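Local atomic coordinates of endo-1,3-beta-glucanase, family GH16 (Zobellia galactanivorans, PDB entry 4CRQ), a protein that probably hydrolyses internal beta-1,3-glucosidic bonds of laminarin, this chain being the family GH16 catalytic module of a longer secreted enzyme. Residues 130-135 with 168-173; 142-147 with 176-181. The protein carries 1 engineered substitution. All blocks are in the same frame, centred on the assembly; numbering follows the deposited sequence. Where two conformers were deposited one is given.

Contacts 1 and 2 lie side by side, their centres about 5 Å apart, and both join the same two pairs of antiparallel strands. Strand 127-135 is followed, after a short turn, by strand 141-149, and strand 167-172 likewise by strand 175-181; the first strand of each pair supplies contact 1 and the second supplies contact 2, so the segments alternate along the chain in the order 130-135, 142-147, 168-173, 176-181. Contact 1 is the buried one, while contact 2 is partly open. Together they bring two layers of the GH16 beta-sandwich together through side chains, on one side of the molecule and away from the calcium site.

Contact 1. Residues 130-135 with 168-173; sequences GTIHWS and IKWFVD
Gly-130 and Trp-170 meet as backbone against ring: CA of Gly-130 lies over one face of the indole, 3.7 Å from the centroid of the five-membered ring and 28° off its normal, a CH-pi contact. The approach is tightest at the pyrrole side, where Gly-130 CA stands 3.4 Å from Trp-170 CD1. With no side chain at this position, the peptide can lie directly on the ring. On the opposite face the indole rests on a neighbour from its own strand, with Ile-168 CG2 3.6 Å above the plane and offset toward the rim.

No hydrogen bond crosses between the segments. Strand axes 8.1 Å apart suit facing layers rather than paired neighbours, as in the beta-sandwich (jelly-roll) fold of GH16 enzymes. The polar corner of the indole is nonetheless engaged, since Trp-170 NE1 donates to the backbone O of Asp-117. That residue sits beside strand 127-135 in strand 115-117, which begins a sequence resembling the GH16 catalytic motif, its last glutamate replaced here by an engineered serine.

Apolar packing continues at the benzo end. Ile-132 CG2 comes to the ring edge, near its plane, 3.7 Å from Trp-170 CZ2, and the two side chains cross at about a right angle. CG2 of Ile-132 lies anti to its carbonyl carbon, while CG1 is held between N and C (chi1 52°), leaving the short methyl branch to do the touching. The same methyl also reaches Ile-168, whose CD1 is 4.0 Å from Ile-132 CG2.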
loop_
_atom_site.group_PDB
_atom_site.type_symbol
_atom_site.label_atom_id
_atom_site.label_comp_id
_atom_site.label_asym_id
_atom_site.label_seq_id
_atom_site.Cartn_x
_atom_site.Cartn_y
_atom_site.Cartn_z
ATOM N N GLY A 130 6.156 1.906 -7.782
ATOM C CA GLY A 130 5.817 3.154 -7.105
ATOM C C GLY A 130 5.001 3.946 -8.095
ATOM O O GLY A 130 5.463 4.194 -9.213
ATOM N N THR A 131 3.793 4.353 -7.692
ATOM C CA THR A 131 2.840 4.960 -8.615
ATOM C C THR A 131 1.974 6.010 -7.919
ATOM O O THR A 131 1.777 5.943 -6.694
ATOM C CB THR A 131 1.898 3.830 -9.188
ATOM O OG1 THR A 131 2.639 2.607 -9.401
ATOM C CG2 THR A 131 1.164 4.217 -10.511
ATOM N N ILE A 132 1.486 6.993 -8.683
ATOM C CA ILE A 132 0.399 7.870 -8.216
ATOM C C ILE A 132 -0.810 7.682 -9.150
ATOM O O ILE A 132 -0.638 7.396 -10.353
ATOM C CB ILE A 132 0.743 9.387 -8.082
ATOM C CG1 ILE A 132 1.378 9.963 -9.372
ATOM C CG2 ILE A 132 1.601 9.604 -6.831
ATOM C CD1 ILE A 132 1.305 11.471 -9.449
ATOM N N HIS A 133 -2.005 7.839 -8.586
ATOM C CA HIS A 133 -3.267 7.856 -9.330
ATOM C C HIS A 133 -4.015 9.092 -8.921
ATOM O O HIS A 133 -4.041 9.436 -7.722
ATOM C CB HIS A 133 -4.105 6.603 -9.084
ATOM C CG HIS A 133 -3.475 5.321 -9.592
ATOM N ND1 HIS A 133 -2.671 4.548 -8.827
ATOM C CD2 HIS A 133 -3.571 4.685 -10.827
ATOM C CE1 HIS A 133 -2.267 3.477 -9.543
ATOM N NE2 HIS A 133 -2.816 3.563 -10.767
ATOM N N TRP A 134 -4.626 9.789 -9.882
ATOM C CA TRP A 134 -5.374 11.013 -9.577
ATOM C C TRP A 134 -6.363 11.323 -10.681
ATOM O O TRP A 134 -6.382 10.603 -11.698
ATOM C CB TRP A 134 -4.404 12.180 -9.287
ATOM C CG TRP A 134 -3.696 12.799 -10.480
ATOM C CD1 TRP A 134 -3.956 14.049 -11.052
ATOM C CD2 TRP A 134 -2.596 12.235 -11.285
ATOM N NE1 TRP A 134 -3.124 14.293 -12.117
ATOM C CE2 TRP A 134 -2.279 13.250 -12.315
ATOM C CE3 TRP A 134 -1.861 11.034 -11.263
ATOM C CZ2 TRP A 134 -1.268 13.046 -13.278
ATOM C CZ3 TRP A 134 -0.844 10.841 -12.234
ATOM C CH2 TRP A 134 -0.558 11.824 -13.214
ATOM N N SER A 135 -7.187 12.371 -10.499
ATOM C CA SER A 135 -8.069 12.868 -11.511
ATOM C C SER A 135 -7.379 14.121 -12.086
ATOM O O SER A 135 -7.170 15.101 -11.351
ATOM C CB SER A 135 -9.479 13.193 -10.957
ATOM O OG SER A 135 -10.387 13.598 -11.983
ATOM N N ILE A 168 7.065 14.141 -5.445
ATOM C CA ILE A 168 7.045 12.874 -4.679
ATOM C C ILE A 168 8.198 12.095 -5.292
ATOM O O ILE A 168 8.306 12.005 -6.532
ATOM C CB ILE A 168 5.716 12.103 -4.762
ATOM C CG1 ILE A 168 4.581 12.963 -4.191
ATOM C CG2 ILE A 168 5.799 10.742 -4.040
ATOM C CD1 ILE A 168 3.174 12.513 -4.556
ATOM N N LYS A 169 9.037 11.527 -4.434
ATOM C CA LYS A 169 10.153 10.684 -4.860
ATOM C C LYS A 169 9.976 9.320 -4.207
ATOM O O LYS A 169 9.589 9.258 -3.032
ATOM C CB LYS A 169 11.501 11.309 -4.468
ATOM C CG LYS A 169 11.799 12.689 -5.068
ATOM C CD LYS A 169 13.029 13.263 -4.379
ATOM C CE LYS A 169 13.180 14.773 -4.536
ATOM N NZ LYS A 169 14.067 15.148 -5.650
ATOM N N TRP A 170 10.275 8.242 -4.943
ATOM C CA TRP A 170 10.204 6.869 -4.421
ATOM C C TRP A 170 11.579 6.271 -4.287
ATOM O O TRP A 170 12.480 6.560 -5.100
ATOM C CB TRP A 170 9.403 5.956 -5.352
ATOM C CG TRP A 170 7.923 6.196 -5.405
ATOM C CD1 TRP A 170 6.919 5.457 -4.788
ATOM C CD2 TRP A 170 7.227 7.263 -6.132
ATOM N NE1 TRP A 170 5.689 5.977 -5.062
ATOM C CE2 TRP A 170 5.795 7.065 -5.870
ATOM C CE3 TRP A 170 7.631 8.331 -6.953
ATOM C CZ2 TRP A 170 4.820 7.907 -6.411
ATOM C CZ3 TRP A 170 6.642 9.170 -7.493
ATOM C CH2 TRP A 170 5.268 8.962 -7.223
ATOM N N PHE A 171 11.728 5.404 -3.281
ATOM C CA PHE A 171 12.989 4.742 -2.964
ATOM C C PHE A 171 12.770 3.313 -2.510
ATOM O O PHE A 171 11.736 3.008 -1.892
ATOM C CB PHE A 171 13.702 5.462 -1.801
ATOM C CG PHE A 171 13.872 6.964 -1.990
ATOM C CD1 PHE A 171 12.830 7.852 -1.645
ATOM C CD2 PHE A 171 15.063 7.503 -2.506
ATOM C CE1 PHE A 171 12.974 9.235 -1.808
ATOM C CE2 PHE A 171 15.211 8.894 -2.675
ATOM C CZ PHE A 171 14.170 9.758 -2.328
ATOM N N VAL A 172 13.748 2.459 -2.822
ATOM C CA VAL A 172 13.832 1.123 -2.233
ATOM C C VAL A 172 15.239 1.122 -1.701
ATOM O O VAL A 172 16.182 1.400 -2.474
ATOM C CB VAL A 172 13.576 -0.066 -3.194
ATOM C CG1 VAL A 172 13.888 -1.403 -2.490
ATOM C CG2 VAL A 172 12.143 -0.041 -3.687
ATOM N N ASP A 173 15.372 0.850 -0.390
ATOM C CA ASP A 173 16.680 0.820 0.273
ATOM C C ASP A 173 17.489 2.101 -0.028
ATOM O O ASP A 173 18.727 2.057 -0.200
ATOM C CB ASP A 173 17.451 -0.447 -0.166
ATOM C CG ASP A 173 16.870 -1.746 0.408
ATOM O OD1 ASP A 173 16.223 -1.728 1.492
ATOM O OD2 ASP A 173 17.080 -2.798 -0.237
#

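Contact 2. Residues 142-147 with 176-181; sequences ASYGDD and QFNEVD
The second strands of two antiparallel hairpins face each other here, Tyr-144 and Asp-146 of strand 141-149 meeting Asn-178 and Val-180 of strand 175-181. The two segments run almost exactly antiparallel, at 172°. No hydrogen bond joins them directly; side chains pack on each other and on backbone, and one water bridges two carbonyls.

Tyr-144 lays its ring alongside Val-180: CG is anti to the backbone N (chi1 -168°), which carries the ring across to the other strand. Val-180 CG1 approaches it obliquely, beside Tyr-144 CD1. Farther out, Asn-178 OD1 lies in the ring plane at its edge, 3.5 Å from Tyr-144 CE1, and the amide is turned only 8° from the ring, so the oxygen meets the C-H rim. Asp-146 CB packs against the same amide, 3.6 Å from Asn-178 OD1.

Turned this way, the amide points its nitrogen toward the neighbouring strand 127-135. Asn-178 ND2 makes a weak hydrogen bond to the O of Gly-130, which is also the backbone partner of Asp-146; hence two donors, Asn-178 ND2 and Asp-146 N, stand 3.4 Å apart without bonding each other. Asn-178 sits between the two layers of the GH16 beta-sandwich, and this weak bond reaches from one to the other next to Trp-170, which packs against both Asn-178 and Val-180.

Toward the other end, Asp-146 O lies at the edge of the Phe-177 ring, near its plane, 3.6 Å from Phe-177 CE2. Water 1 spans the strands beside it, donating to Asp-147 O at 3.0 Å and to Phe-177 O at 2.9 Å. The carboxylate of Asp-146 turns back on its own strand, where OD1 accepts from Asp-147 N at 2.8 Å on its anti side.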
loop_
_atom_site.group_PDB
_atom_site.type_symbol
_atom_site.label_atom_id
_atom_site.label_comp_id
_atom_site.label_asym_id
_atom_site.label_seq_id
_atom_site.Cartn_x
_atom_site.Cartn_y
_atom_site.Cartn_z
ATOM N N ALA A 142 -5.932 9.465 -14.235
ATOM C CA ALA A 142 -4.530 9.588 -14.587
ATOM C C ALA A 142 -3.689 8.724 -13.660
ATOM O O ALA A 142 -4.018 8.540 -12.477
ATOM C CB ALA A 142 -4.095 11.041 -14.508
ATOM N N SER A 143 -2.605 8.187 -14.204
ATOM C CA SER A 143 -1.639 7.425 -13.406
ATOM C C SER A 143 -0.227 7.662 -13.941
ATOM O O SER A 143 -0.051 7.962 -15.102
ATOM C CB SER A 143 -1.994 5.935 -13.325
ATOM O OG SER A 143 -1.678 5.233 -14.503
ATOM N N TYR A 144 0.757 7.526 -13.049
ATOM C CA TYR A 144 2.168 7.723 -13.352
ATOM C C TYR A 144 2.962 6.825 -12.424
ATOM O O TYR A 144 2.872 6.965 -11.205
ATOM C CB TYR A 144 2.595 9.186 -13.166
ATOM C CG TYR A 144 3.952 9.448 -13.758
ATOM C CD1 TYR A 144 5.134 9.114 -13.059
ATOM C CD2 TYR A 144 4.075 10.022 -15.039
ATOM C CE1 TYR A 144 6.390 9.351 -13.618
ATOM C CE2 TYR A 144 5.335 10.256 -15.593
ATOM C CZ TYR A 144 6.476 9.906 -14.847
ATOM O OH TYR A 144 7.716 10.140 -15.389
ATOM N N GLY A 145 3.735 5.913 -12.995
ATOM C CA GLY A 145 4.499 4.984 -12.171
ATOM C C GLY A 145 5.784 4.516 -12.804
ATOM O O GLY A 145 6.039 4.758 -14.005
ATOM N N ASP A 146 6.595 3.842 -11.994
ATOM C CA ASP A 146 7.826 3.213 -12.473
ATOM C C ASP A 146 8.138 2.016 -11.548
ATOM O O ASP A 146 7.452 1.794 -10.517
ATOM C CB ASP A 146 8.978 4.254 -12.562
ATOM C CG ASP A 146 9.965 3.963 -13.670
ATOM O OD1 ASP A 146 10.137 2.786 -14.036
ATOM O OD2 ASP A 146 10.584 4.922 -14.191
ATOM N N ASP A 147 9.160 1.252 -11.899
ATOM C CA ASP A 147 9.540 0.097 -11.086
ATOM C C ASP A 147 11.036 0.043 -10.906
ATOM O O ASP A 147 11.771 0.782 -11.560
ATOM C CB ASP A 147 8.956 -1.233 -11.645
ATOM C CG ASP A 147 9.279 -1.498 -13.126
ATOM O OD1 ASP A 147 10.192 -0.889 -13.710
ATOM O OD2 ASP A 147 8.593 -2.359 -13.718
ATOM N N GLN A 176 16.631 5.948 -5.339
ATOM C CA GLN A 176 15.510 6.588 -5.998
ATOM C C GLN A 176 15.209 5.902 -7.335
ATOM O O GLN A 176 16.145 5.593 -8.075
ATOM C CB GLN A 176 15.787 8.087 -6.163
ATOM C CG GLN A 176 14.605 8.888 -6.657
ATOM C CD GLN A 176 14.895 10.370 -6.768
ATOM O OE1 GLN A 176 15.604 10.949 -5.940
ATOM N NE2 GLN A 176 14.331 10.998 -7.791
ATOM N N PHE A 177 13.927 5.665 -7.633
ATOM C CA PHE A 177 13.546 5.023 -8.899
ATOM C C PHE A 177 12.365 5.684 -9.601
ATOM O O PHE A 177 11.995 5.265 -10.708
ATOM C CB PHE A 177 13.297 3.516 -8.686
ATOM C CG PHE A 177 12.056 3.188 -7.900
ATOM C CD1 PHE A 177 12.089 3.109 -6.479
ATOM C CD2 PHE A 177 10.836 2.924 -8.570
ATOM C CE1 PHE A 177 10.923 2.789 -5.760
ATOM C CE2 PHE A 177 9.673 2.608 -7.852
ATOM C CZ PHE A 177 9.723 2.539 -6.443
ATOM N N ASN A 178 11.776 6.696 -8.953
ATOM C CA ASN A 178 10.670 7.433 -9.536
ATOM C C ASN A 178 10.540 8.792 -8.885
ATOM O O ASN A 178 10.844 8.937 -7.691
ATOM C CB ASN A 178 9.358 6.625 -9.419
ATOM C CG ASN A 178 8.299 7.034 -10.435
ATOM O OD1 ASN A 178 8.592 7.625 -11.485
ATOM N ND2 ASN A 178 7.043 6.700 -10.129
ATOM N N GLU A 179 10.109 9.764 -9.691
ATOM C CA GLU A 179 9.854 11.120 -9.240
ATOM C C GLU A 179 8.719 11.676 -10.090
ATOM O O GLU A 179 8.667 11.415 -11.308
ATOM C CB GLU A 179 11.119 12.002 -9.337
ATOM C CG GLU A 179 10.995 13.375 -8.672
ATOM C CD GLU A 179 12.281 14.196 -8.672
ATOM O OE1 GLU A 179 13.376 13.634 -8.891
ATOM O OE2 GLU A 179 12.188 15.423 -8.447
ATOM N N VAL A 180 7.835 12.422 -9.440
ATOM C CA VAL A 180 6.750 13.150 -10.097
ATOM C C VAL A 180 6.794 14.586 -9.581
ATOM O O VAL A 180 7.010 14.836 -8.388
ATOM C CB VAL A 180 5.315 12.557 -9.925
ATOM C CG1 VAL A 180 5.181 11.259 -10.671
ATOM C CG2 VAL A 180 4.901 12.377 -8.465
ATOM N N ASP A 181 6.598 15.511 -10.510
ATOM C CA ASP A 181 6.498 16.912 -10.217
ATOM C C ASP A 181 5.023 17.173 -9.856
ATOM O O ASP A 181 4.101 16.796 -10.597
ATOM C CB ASP A 181 7.015 17.698 -11.435
ATOM C CG ASP A 181 6.782 19.208 -11.354
ATOM O OD1 ASP A 181 6.536 19.772 -10.262
ATOM O OD2 ASP A 181 6.863 19.850 -12.431
HETATM O O HOH W 1 13.041 3.289 -12.563
#